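Local structure of TRAP dicarboxylate transporter, DctP subunit (Sulfurospirillum deleyianum, 4OVS) at residues A[174-183]-A[305-316]; A[222-230]-A[290-298]. The protein probably serves as the periplasmic solute-binding subunit of a TRAP transporter, capturing dicarboxylates such as succinate. One frame throughout, in Å; residues are numbered along the deposited sequence.

Interaction 1 of 2, residues A[174-183]-A[305-316]; sequences HVLEAQFKAV and WQKAMEAIYPQF
Phe316 lays one face of its ring against Val175. The CG2 methyl sits over the ring centre, 3.6 Å from the centroid and 13° off the normal, a CH-pi contact. In Val175, CG1 lies anti to the backbone N (chi1 152°) and faces Ile312, which leaves CG2, anti to the carbonyl carbon, for the ring. The rim of the same ring is also used. Ala178 CB meets Phe316 CZ at 3.5 Å, in the ring plane. Small residues make the hollow beside it. Ile312 projects into the groove between Ala178, Gln179 and Ala182: its CG2 rests on Ala182 CB at 3.7 Å, and its CD1 reaches the backbone at Val175 O, also at 3.7 Å. In this family 7 solute-binding protein, helix 174-181 follows strand 167-170, which carries Arg169, a succinate-binding residue. The contact lays the C-terminal part of helix 299-310 and the turns after it on that helix. Without the ring, as with an alanine here, Val175 CG2 would probably lose the face it rests on, and a gap is likely to open beside Ala178. Further along, Met309, a selenomethionine, crosses the aliphatic part of Gln179, with CE 3.4 Å from Gln179 CG. Gln179 NE2 hydrogen-bonds to Glu208 OE1. Val183 CG1 touches Ala308 CB, at 4.1 Å, and Trp305 CZ3, at 4.3 Å. The indole N-H of Trp305 hydrogen-bonds to Leu158 O.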
loop_
_atom_site.group_PDB
_atom_site.type_symbol
_atom_site.label_atom_id
_atom_site.label_comp_id
_atom_site.label_asym_id
_atom_site.label_seq_id
_atom_site.Cartn_x
_atom_site.Cartn_y
_atom_site.Cartn_z
ATOM N N HIS A 174 -12.680 -5.106 -4.161
ATOM C CA HIS A 174 -14.095 -4.781 -4.322
ATOM C C HIS A 174 -14.472 -3.545 -3.526
ATOM O O HIS A 174 -15.340 -2.789 -3.936
ATOM C CB HIS A 174 -14.993 -5.963 -3.960
ATOM C CG HIS A 174 -14.755 -7.164 -4.818
ATOM N ND1 HIS A 174 -14.591 -8.430 -4.301
ATOM C CD2 HIS A 174 -14.647 -7.288 -6.162
ATOM C CE1 HIS A 174 -14.400 -9.286 -5.289
ATOM N NE2 HIS A 174 -14.425 -8.618 -6.428
ATOM N N VAL A 175 -13.779 -3.278 -2.429
ATOM C CA VAL A 175 -14.118 -2.090 -1.648
ATOM C C VAL A 175 -13.792 -0.813 -2.424
ATOM O O VAL A 175 -14.594 0.127 -2.479
ATOM C CB VAL A 175 -13.412 -2.072 -0.293
ATOM C CG1 VAL A 175 -13.209 -0.627 0.182
ATOM C CG2 VAL A 175 -14.195 -2.930 0.734
ATOM N N LEU A 176 -12.609 -0.772 -3.027
ATOM C CA LEU A 176 -12.233 0.382 -3.860
ATOM C C LEU A 176 -13.116 0.565 -5.078
ATOM O O LEU A 176 -13.352 1.698 -5.484
ATOM C CB LEU A 176 -10.804 0.266 -4.320
ATOM C CG LEU A 176 -9.793 0.127 -3.195
ATOM C CD1 LEU A 176 -8.429 -0.037 -3.803
ATOM C CD2 LEU A 176 -9.816 1.297 -2.210
ATOM N N GLU A 177 -13.601 -0.508 -5.697
ATOM C CA GLU A 177 -14.436 -0.280 -6.873
ATOM C C GLU A 177 -15.800 0.228 -6.435
ATOM O O GLU A 177 -16.406 1.056 -7.103
ATOM C CB GLU A 177 -14.506 -1.478 -7.853
ATOM C CG GLU A 177 -14.843 -2.818 -7.316
ATOM C CD GLU A 177 -14.743 -3.902 -8.394
ATOM O OE1 GLU A 177 -13.853 -4.780 -8.296
ATOM O OE2 GLU A 177 -15.561 -3.871 -9.344
ATOM N N ALA A 178 -16.266 -0.248 -5.296
ATOM C CA ALA A 178 -17.481 0.277 -4.693
ATOM C C ALA A 178 -17.310 1.762 -4.323
ATOM O O ALA A 178 -18.210 2.572 -4.512
ATOM C CB ALA A 178 -17.831 -0.549 -3.467
ATOM N N GLN A 179 -16.151 2.116 -3.790
ATOM C CA GLN A 179 -15.912 3.468 -3.317
ATOM C C GLN A 179 -16.055 4.495 -4.436
ATOM O O GLN A 179 -16.595 5.561 -4.228
ATOM C CB GLN A 179 -14.518 3.554 -2.664
ATOM C CG GLN A 179 -13.844 4.895 -2.694
ATOM C CD GLN A 179 -12.414 4.848 -2.137
ATOM O OE1 GLN A 179 -12.209 4.625 -0.952
ATOM N NE2 GLN A 179 -11.429 5.064 -3.006
ATOM N N PHE A 180 -15.568 4.173 -5.622
ATOM C CA PHE A 180 -15.583 5.127 -6.719
ATOM C C PHE A 180 -16.905 5.093 -7.454
ATOM O O PHE A 180 -17.354 6.104 -8.022
ATOM C CB PHE A 180 -14.463 4.810 -7.676
ATOM C CG PHE A 180 -13.157 5.395 -7.276
ATOM C CD1 PHE A 180 -12.899 6.728 -7.498
ATOM C CD2 PHE A 180 -12.183 4.607 -6.703
ATOM C CE1 PHE A 180 -11.706 7.276 -7.147
ATOM C CE2 PHE A 180 -10.966 5.154 -6.331
ATOM C CZ PHE A 180 -10.729 6.491 -6.559
ATOM N N LYS A 181 -17.522 3.926 -7.459
ATOM C CA LYS A 181 -18.860 3.802 -8.002
ATOM C C LYS A 181 -19.798 4.673 -7.183
ATOM O O LYS A 181 -20.744 5.236 -7.709
ATOM C CB LYS A 181 -19.315 2.344 -7.993
ATOM C CG LYS A 181 -18.906 1.535 -9.231
ATOM C CD LYS A 181 -18.897 0.026 -8.940
ATOM C CE LYS A 181 -19.089 -0.831 -10.173
ATOM N NZ LYS A 181 -18.103 -0.542 -11.227
ATOM N N ALA A 182 -19.511 4.818 -5.901
ATOM C CA ALA A 182 -20.381 5.577 -5.018
ATOM C C ALA A 182 -20.424 7.056 -5.369
ATOM O O ALA A 182 -21.399 7.728 -5.052
ATOM C CB ALA A 182 -19.937 5.407 -3.609
ATOM N N VAL A 183 -19.372 7.567 -6.009
ATOM C CA VAL A 183 -19.375 8.962 -6.485
ATOM C C VAL A 183 -19.389 9.041 -8.006
ATOM O O VAL A 183 -19.005 10.055 -8.594
ATOM C CB VAL A 183 -18.175 9.760 -5.932
ATOM C CG1 VAL A 183 -18.161 9.695 -4.395
ATOM C CG2 VAL A 183 -16.890 9.209 -6.473
ATOM N N TRP A 305 -17.304 14.217 1.423
ATOM C CA TRP A 305 -16.581 13.031 1.006
ATOM C C TRP A 305 -16.851 11.867 1.953
ATOM O O TRP A 305 -17.009 10.727 1.513
ATOM C CB TRP A 305 -15.079 13.324 0.937
ATOM C CG TRP A 305 -14.706 14.111 -0.279
ATOM C CD1 TRP A 305 -14.346 15.429 -0.335
ATOM C CD2 TRP A 305 -14.663 13.628 -1.617
ATOM N NE1 TRP A 305 -14.084 15.796 -1.625
ATOM C CE2 TRP A 305 -14.276 14.710 -2.437
ATOM C CE3 TRP A 305 -14.918 12.386 -2.209
ATOM C CZ2 TRP A 305 -14.130 14.582 -3.810
ATOM C CZ3 TRP A 305 -14.770 12.262 -3.577
ATOM C CH2 TRP A 305 -14.371 13.351 -4.363
ATOM N N GLN A 306 -16.921 12.152 3.251
ATOM C CA GLN A 306 -17.125 11.091 4.254
ATOM C C GLN A 306 -18.489 10.475 4.110
ATOM O O GLN A 306 -18.643 9.259 4.147
ATOM C CB GLN A 306 -17.004 11.645 5.667
ATOM C CG GLN A 306 -15.665 11.355 6.322
ATOM C CD GLN A 306 -15.206 12.475 7.235
ATOM O OE1 GLN A 306 -15.771 13.575 7.226
ATOM N NE2 GLN A 306 -14.181 12.203 8.027
ATOM N N LYS A 307 -19.491 11.327 3.943
ATOM C CA LYS A 307 -20.851 10.843 3.820
ATOM C C LYS A 307 -20.995 9.939 2.596
ATOM O O LYS A 307 -21.536 8.837 2.674
ATOM C CB LYS A 307 -21.838 12.001 3.706
ATOM C CG LYS A 307 -23.280 11.489 3.582
ATOM C CD LYS A 307 -24.302 12.593 3.502
ATOM C CE LYS A 307 -25.717 12.010 3.498
ATOM N NZ LYS A 307 -26.767 13.073 3.488
ATOM N N ALA A 308 -20.495 10.396 1.461
ATOM C CA ALA A 308 -20.745 9.693 0.219
ATOM C C ALA A 308 -20.024 8.361 0.199
ATOM O O ALA A 308 -20.530 7.387 -0.355
ATOM C CB ALA A 308 -20.294 10.543 -0.961
HETATM N N MSE A 309 -18.821 8.341 0.769
HETATM C CA MSE A 309 -17.958 7.190 0.635
HETATM C C MSE A 309 -18.200 6.126 1.713
HETATM O O MSE A 309 -17.999 4.934 1.465
HETATM C CB MSE A 309 -16.494 7.640 0.598
HETATM C CG MSE A 309 -16.112 8.300 -0.732
HETATM SE SE MSE A 309 -14.148 8.491 -0.864
HETATM C CE MSE A 309 -13.876 8.267 -2.820
ATOM N N GLU A 310 -18.618 6.539 2.900
ATOM C CA GLU A 310 -18.929 5.564 3.938
ATOM C C GLU A 310 -20.211 4.813 3.647
ATOM O O GLU A 310 -20.444 3.725 4.191
ATOM C CB GLU A 310 -19.009 6.237 5.296
ATOM C CG GLU A 310 -17.631 6.635 5.788
ATOM C CD GLU A 310 -17.675 7.739 6.810
ATOM O OE1 GLU A 310 -18.795 8.112 7.226
ATOM O OE2 GLU A 310 -16.581 8.253 7.162
ATOM N N ALA A 311 -21.041 5.373 2.777
ATOM C CA ALA A 311 -22.321 4.748 2.463
ATOM C C ALA A 311 -22.137 3.333 1.935
ATOM O O ALA A 311 -23.076 2.559 1.895
ATOM C CB ALA A 311 -23.111 5.605 1.445
ATOM N N ILE A 312 -20.914 2.995 1.538
ATOM C CA ILE A 312 -20.643 1.688 0.964
ATOM C C ILE A 312 -20.450 0.571 2.023
ATOM O O ILE A 312 -20.434 -0.617 1.674
ATOM C CB ILE A 312 -19.400 1.739 0.066
ATOM C CG1 ILE A 312 -18.119 1.774 0.904
ATOM C CG2 ILE A 312 -19.440 2.971 -0.890
ATOM C CD1 ILE A 312 -16.855 1.670 0.071
ATOM N N TYR A 313 -20.275 0.938 3.294
ATOM C CA TYR A 313 -19.864 -0.051 4.309
ATOM C C TYR A 313 -20.821 -1.260 4.366
ATOM O O TYR A 313 -20.377 -2.412 4.449
ATOM C CB TYR A 313 -19.761 0.579 5.709
ATOM C CG TYR A 313 -18.501 1.381 6.041
ATOM C CD1 TYR A 313 -17.781 2.057 5.069
ATOM C CD2 TYR A 313 -18.065 1.482 7.356
ATOM C CE1 TYR A 313 -16.635 2.810 5.403
ATOM C CE2 TYR A 313 -16.942 2.220 7.691
ATOM C CZ TYR A 313 -16.233 2.890 6.716
ATOM O OH TYR A 313 -15.105 3.607 7.095
ATOM N N PRO A 314 -22.138 -1.010 4.354
ATOM C CA PRO A 314 -23.035 -2.157 4.542
ATOM C C PRO A 314 -22.947 -3.223 3.455
ATOM O O PRO A 314 -23.177 -4.394 3.721
ATOM C CB PRO A 314 -24.414 -1.510 4.567
ATOM C CG PRO A 314 -24.162 -0.178 5.182
ATOM C CD PRO A 314 -22.821 0.264 4.636
ATOM N N GLN A 315 -22.618 -2.828 2.242
ATOM C CA GLN A 315 -22.387 -3.782 1.162
ATOM C C GLN A 315 -21.373 -4.855 1.583
ATOM O O GLN A 315 -21.330 -5.932 0.990
ATOM C CB GLN A 315 -21.823 -3.056 -0.071
ATOM C CG GLN A 315 -22.596 -1.812 -0.506
ATOM C CD GLN A 315 -22.036 -1.232 -1.784
ATOM O OE1 GLN A 315 -21.352 -1.925 -2.545
ATOM N NE2 GLN A 315 -22.294 0.042 -2.016
ATOM N N PHE A 316 -20.557 -4.553 2.596
ATOM C CA PHE A 316 -19.422 -5.396 2.948
ATOM C C PHE A 316 -19.502 -6.065 4.339
ATOM O O PHE A 316 -18.542 -6.719 4.769
ATOM C CB PHE A 316 -18.132 -4.571 2.828
ATOM C CG PHE A 316 -17.872 -4.092 1.448
ATOM C CD1 PHE A 316 -17.246 -4.909 0.536
ATOM C CD2 PHE A 316 -18.302 -2.843 1.038
ATOM C CE1 PHE A 316 -17.023 -4.475 -0.770
ATOM C CE2 PHE A 316 -18.081 -2.397 -0.262
ATOM C CZ PHE A 316 -17.438 -3.211 -1.163
#

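Interaction 2 of 2, residues A[222-230]-A[290-298]; sequences VQTDLTLSN and GNLKIHTLT
Strands 225-227 and 293-295 pair in parallel, with Asp225 beside Lys293, Leu226 beside Ile294 and Thr227 beside His295. Four backbone hydrogen bonds join them. Lys293 N bonds to Thr224 O and Leu226 N to Lys293 O. His295 N reaches Leu226 O at 2.7 Å, and Leu228 N bonds to His295 O. On the other side of strand 225-227, Thr224 and Asp225 both face Ser152 of strand 137-152, a classic beta bulge. Strand 293-295 thus extends the mixed sheet. Past the last bridge, one water bridges the two segments, donating to Leu228 O and accepting from Leu297 N.

The main polar side-chain contact is between Asp225 and His295. NE2 of His295 donates to Asp225 OD2 at 2.9 Å, nearly straight at 171°. The bond uses the anti lone pair of OD2 and lies in the imidazole plane. Carboxylate and ring are nearly coplanar, 12° apart. Both residues point to the same face of the sheet, and CG lies anti to the carbonyl carbon in each, which brings the carboxylate and the ring together. Thr224 OG1 donates to the other oxygen, Asp225 OD1, at 2.9 Å.

Apolar contacts lie on the face of Leu226 and Ile294. Leu292 CD1 lies 4.1 Å from Leu226 CB, and Ile294 CG2 meets Leu228 CD1 at the same distance. On the face of Thr227, its CG2 touches Leu297 CD2 at 3.7 Å.

With both oxygens of Asp225 engaged, the carboxylate is fixed in its rotation. Its charge would probably favour a protonated His295.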
loop_
_atom_site.group_PDB
_atom_site.type_symbol
_atom_site.label_atom_id
_atom_site.label_comp_id
_atom_site.label_asym_id
_atom_site.label_seq_id
_atom_site.Cartn_x
_atom_site.Cartn_y
_atom_site.Cartn_z
ATOM N N VAL A 222 2.332 13.461 -14.710
ATOM C CA VAL A 222 1.258 13.102 -15.631
ATOM C C VAL A 222 -0.148 13.331 -15.046
ATOM O O VAL A 222 -1.113 12.759 -15.527
ATOM C CB VAL A 222 1.415 11.645 -16.157
ATOM C CG1 VAL A 222 2.586 11.568 -17.127
ATOM C CG2 VAL A 222 1.608 10.681 -15.004
ATOM N N GLN A 223 -0.257 14.214 -14.062
ATOM C CA GLN A 223 -1.553 14.649 -13.487
ATOM C C GLN A 223 -1.549 16.166 -13.302
ATOM O O GLN A 223 -0.530 16.722 -12.894
ATOM C CB GLN A 223 -1.753 14.004 -12.108
ATOM C CG GLN A 223 -1.882 12.524 -12.106
ATOM C CD GLN A 223 -3.263 12.065 -12.574
ATOM O OE1 GLN A 223 -4.052 11.558 -11.798
ATOM N NE2 GLN A 223 -3.521 12.183 -13.844
ATOM N N THR A 224 -2.673 16.829 -13.589
ATOM C CA THR A 224 -2.762 18.285 -13.574
ATOM C C THR A 224 -3.330 18.797 -12.232
ATOM O O THR A 224 -3.149 19.981 -11.888
ATOM C CB THR A 224 -3.629 18.800 -14.729
ATOM O OG1 THR A 224 -4.957 18.280 -14.621
ATOM C CG2 THR A 224 -3.068 18.336 -16.043
ATOM N N ASP A 225 -3.970 17.900 -11.472
ATOM C CA ASP A 225 -4.601 18.256 -10.203
ATOM C C ASP A 225 -4.479 17.174 -9.143
ATOM O O ASP A 225 -4.809 16.015 -9.400
ATOM C CB ASP A 225 -6.086 18.580 -10.418
ATOM C CG ASP A 225 -6.290 19.835 -11.280
ATOM O OD1 ASP A 225 -6.369 19.691 -12.505
ATOM O OD2 ASP A 225 -6.360 20.964 -10.732
ATOM N N LEU A 226 -4.025 17.582 -7.953
ATOM C CA LEU A 226 -3.925 16.729 -6.770
ATOM C C LEU A 226 -4.745 17.287 -5.617
ATOM O O LEU A 226 -4.611 18.460 -5.252
ATOM C CB LEU A 226 -2.461 16.600 -6.309
ATOM C CG LEU A 226 -2.232 15.847 -4.994
ATOM C CD1 LEU A 226 -2.509 14.391 -5.120
ATOM C CD2 LEU A 226 -0.790 16.038 -4.504
ATOM N N THR A 227 -5.582 16.441 -5.025
ATOM C CA THR A 227 -6.389 16.846 -3.884
ATOM C C THR A 227 -5.986 16.088 -2.640
ATOM O O THR A 227 -5.975 14.856 -2.615
ATOM C CB THR A 227 -7.895 16.641 -4.173
ATOM O OG1 THR A 227 -8.276 17.506 -5.234
ATOM C CG2 THR A 227 -8.731 16.974 -2.986
ATOM N N LEU A 228 -5.637 16.826 -1.594
ATOM C CA LEU A 228 -5.206 16.186 -0.342
ATOM C C LEU A 228 -6.437 15.682 0.427
ATOM O O LEU A 228 -6.868 16.242 1.427
ATOM C CB LEU A 228 -4.325 17.130 0.478
ATOM C CG LEU A 228 -3.067 17.615 -0.259
ATOM C CD1 LEU A 228 -2.278 18.595 0.545
ATOM C CD2 LEU A 228 -2.162 16.512 -0.649
ATOM N N SER A 229 -7.006 14.611 -0.098
ATOM C CA SER A 229 -8.263 14.056 0.393
ATOM C C SER A 229 -8.118 13.114 1.586
ATOM O O SER A 229 -9.019 12.996 2.392
ATOM C CB SER A 229 -8.956 13.323 -0.744
ATOM O OG SER A 229 -8.080 12.414 -1.364
ATOM N N ASN A 230 -6.997 12.424 1.703
ATOM C CA ASN A 230 -6.814 11.571 2.862
ATOM C C ASN A 230 -7.980 10.629 3.059
ATOM O O ASN A 230 -8.364 10.343 4.158
ATOM C CB ASN A 230 -6.657 12.434 4.118
ATOM C CG ASN A 230 -5.341 13.139 4.157
ATOM O OD1 ASN A 230 -4.307 12.521 4.331
ATOM N ND2 ASN A 230 -5.365 14.445 3.971
ATOM N N GLY A 290 4.681 24.750 -13.174
ATOM C CA GLY A 290 3.379 25.331 -13.483
ATOM C C GLY A 290 2.306 24.349 -13.936
ATOM O O GLY A 290 1.232 24.776 -14.353
ATOM N N ASN A 291 2.572 23.044 -13.849
ATOM C CA ASN A 291 1.675 22.040 -14.420
ATOM C C ASN A 291 0.911 21.159 -13.401
ATOM O O ASN A 291 0.379 20.123 -13.760
ATOM C CB ASN A 291 2.458 21.156 -15.398
ATOM C CG ASN A 291 2.977 21.942 -16.607
ATOM O OD1 ASN A 291 2.335 22.867 -17.066
ATOM N ND2 ASN A 291 4.138 21.568 -17.107
ATOM N N LEU A 292 0.855 21.579 -12.149
ATOM C CA LEU A 292 0.090 20.857 -11.135
ATOM C C LEU A 292 -0.496 21.867 -10.165
ATOM O O LEU A 292 0.187 22.785 -9.731
ATOM C CB LEU A 292 0.974 19.846 -10.418
ATOM C CG LEU A 292 0.352 19.136 -9.216
ATOM C CD1 LEU A 292 -0.727 18.211 -9.690
ATOM C CD2 LEU A 292 1.399 18.369 -8.446
ATOM N N LYS A 293 -1.784 21.740 -9.878
ATOM C CA LYS A 293 -2.407 22.514 -8.820
ATOM C C LYS A 293 -2.693 21.541 -7.675
ATOM O O LYS A 293 -3.171 20.441 -7.921
ATOM C CB LYS A 293 -3.730 23.126 -9.285
ATOM C CG LYS A 293 -3.657 23.967 -10.531
ATOM C CD LYS A 293 -2.804 25.226 -10.355
ATOM C CE LYS A 293 -3.362 26.170 -9.289
ATOM N NZ LYS A 293 -2.632 27.498 -9.230
ATOM N N ILE A 294 -2.390 21.945 -6.448
ATOM C CA ILE A 294 -2.637 21.142 -5.246
ATOM C C ILE A 294 -3.807 21.743 -4.463
ATOM O O ILE A 294 -3.805 22.925 -4.139
ATOM C CB ILE A 294 -1.379 21.108 -4.404
ATOM C CG1 ILE A 294 -0.219 20.654 -5.275
ATOM C CG2 ILE A 294 -1.535 20.229 -3.135
ATOM C CD1 ILE A 294 1.122 20.844 -4.633
ATOM N N HIS A 295 -4.833 20.954 -4.177
ATOM C CA HIS A 295 -6.021 21.484 -3.516
ATOM C C HIS A 295 -6.191 20.853 -2.175
ATOM O O HIS A 295 -6.054 19.658 -2.054
ATOM C CB HIS A 295 -7.280 21.190 -4.314
ATOM C CG HIS A 295 -7.152 21.514 -5.755
ATOM N ND1 HIS A 295 -7.292 22.793 -6.243
ATOM C CD2 HIS A 295 -6.882 20.730 -6.822
ATOM C CE1 HIS A 295 -7.124 22.782 -7.551
ATOM N NE2 HIS A 295 -6.871 21.543 -7.928
ATOM N N THR A 296 -6.524 21.669 -1.186
ATOM C CA THR A 296 -6.807 21.209 0.149
ATOM C C THR A 296 -8.303 21.371 0.399
ATOM O O THR A 296 -8.919 22.229 -0.177
ATOM C CB THR A 296 -6.033 22.028 1.175
ATOM O OG1 THR A 296 -6.480 23.367 1.127
ATOM C CG2 THR A 296 -4.577 22.015 0.879
ATOM N N LEU A 297 -8.889 20.543 1.253
ATOM C CA LEU A 297 -10.334 20.550 1.410
ATOM C C LEU A 297 -10.802 21.363 2.618
ATOM O O LEU A 297 -10.129 21.440 3.644
ATOM C CB LEU A 297 -10.869 19.116 1.524
ATOM C CG LEU A 297 -10.630 18.186 0.332
ATOM C CD1 LEU A 297 -11.172 16.807 0.652
ATOM C CD2 LEU A 297 -11.252 18.721 -0.952
ATOM N N THR A 298 -11.978 21.958 2.495
ATOM C CA THR A 298 -12.602 22.598 3.630
ATOM C C THR A 298 -13.282 21.508 4.442
ATOM O O THR A 298 -13.531 20.419 3.936
ATOM C CB THR A 298 -13.639 23.616 3.185
ATOM O OG1 THR A 298 -14.749 22.933 2.588
ATOM C CG2 THR A 298 -13.027 24.599 2.174
HETATM O O HOH W 1 -7.317 18.684 2.196
#

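The two contacts lie about 22 Å apart, centre to centre, and each is partly buried. Interaction 1 joins helical elements through apolar surfaces and has no hydrogen bond between its segments. Interaction 2 joins strands at the margin of a sheet through backbone bonds, and adds a histidine-carboxylate hydrogen bond and a water. Buried and exposed residues are mixed in both, but interaction 1 has the larger share of buried ones. The contacts are joined along the chain: helix 299-310 follows strand 293-295. They also touch, where Leu297 CD1 packs on Trp305 CD1 at 3.6 Å. Strand 137-152 touches both, meeting Trp305 at Leu150 and pairing with strand 225-227.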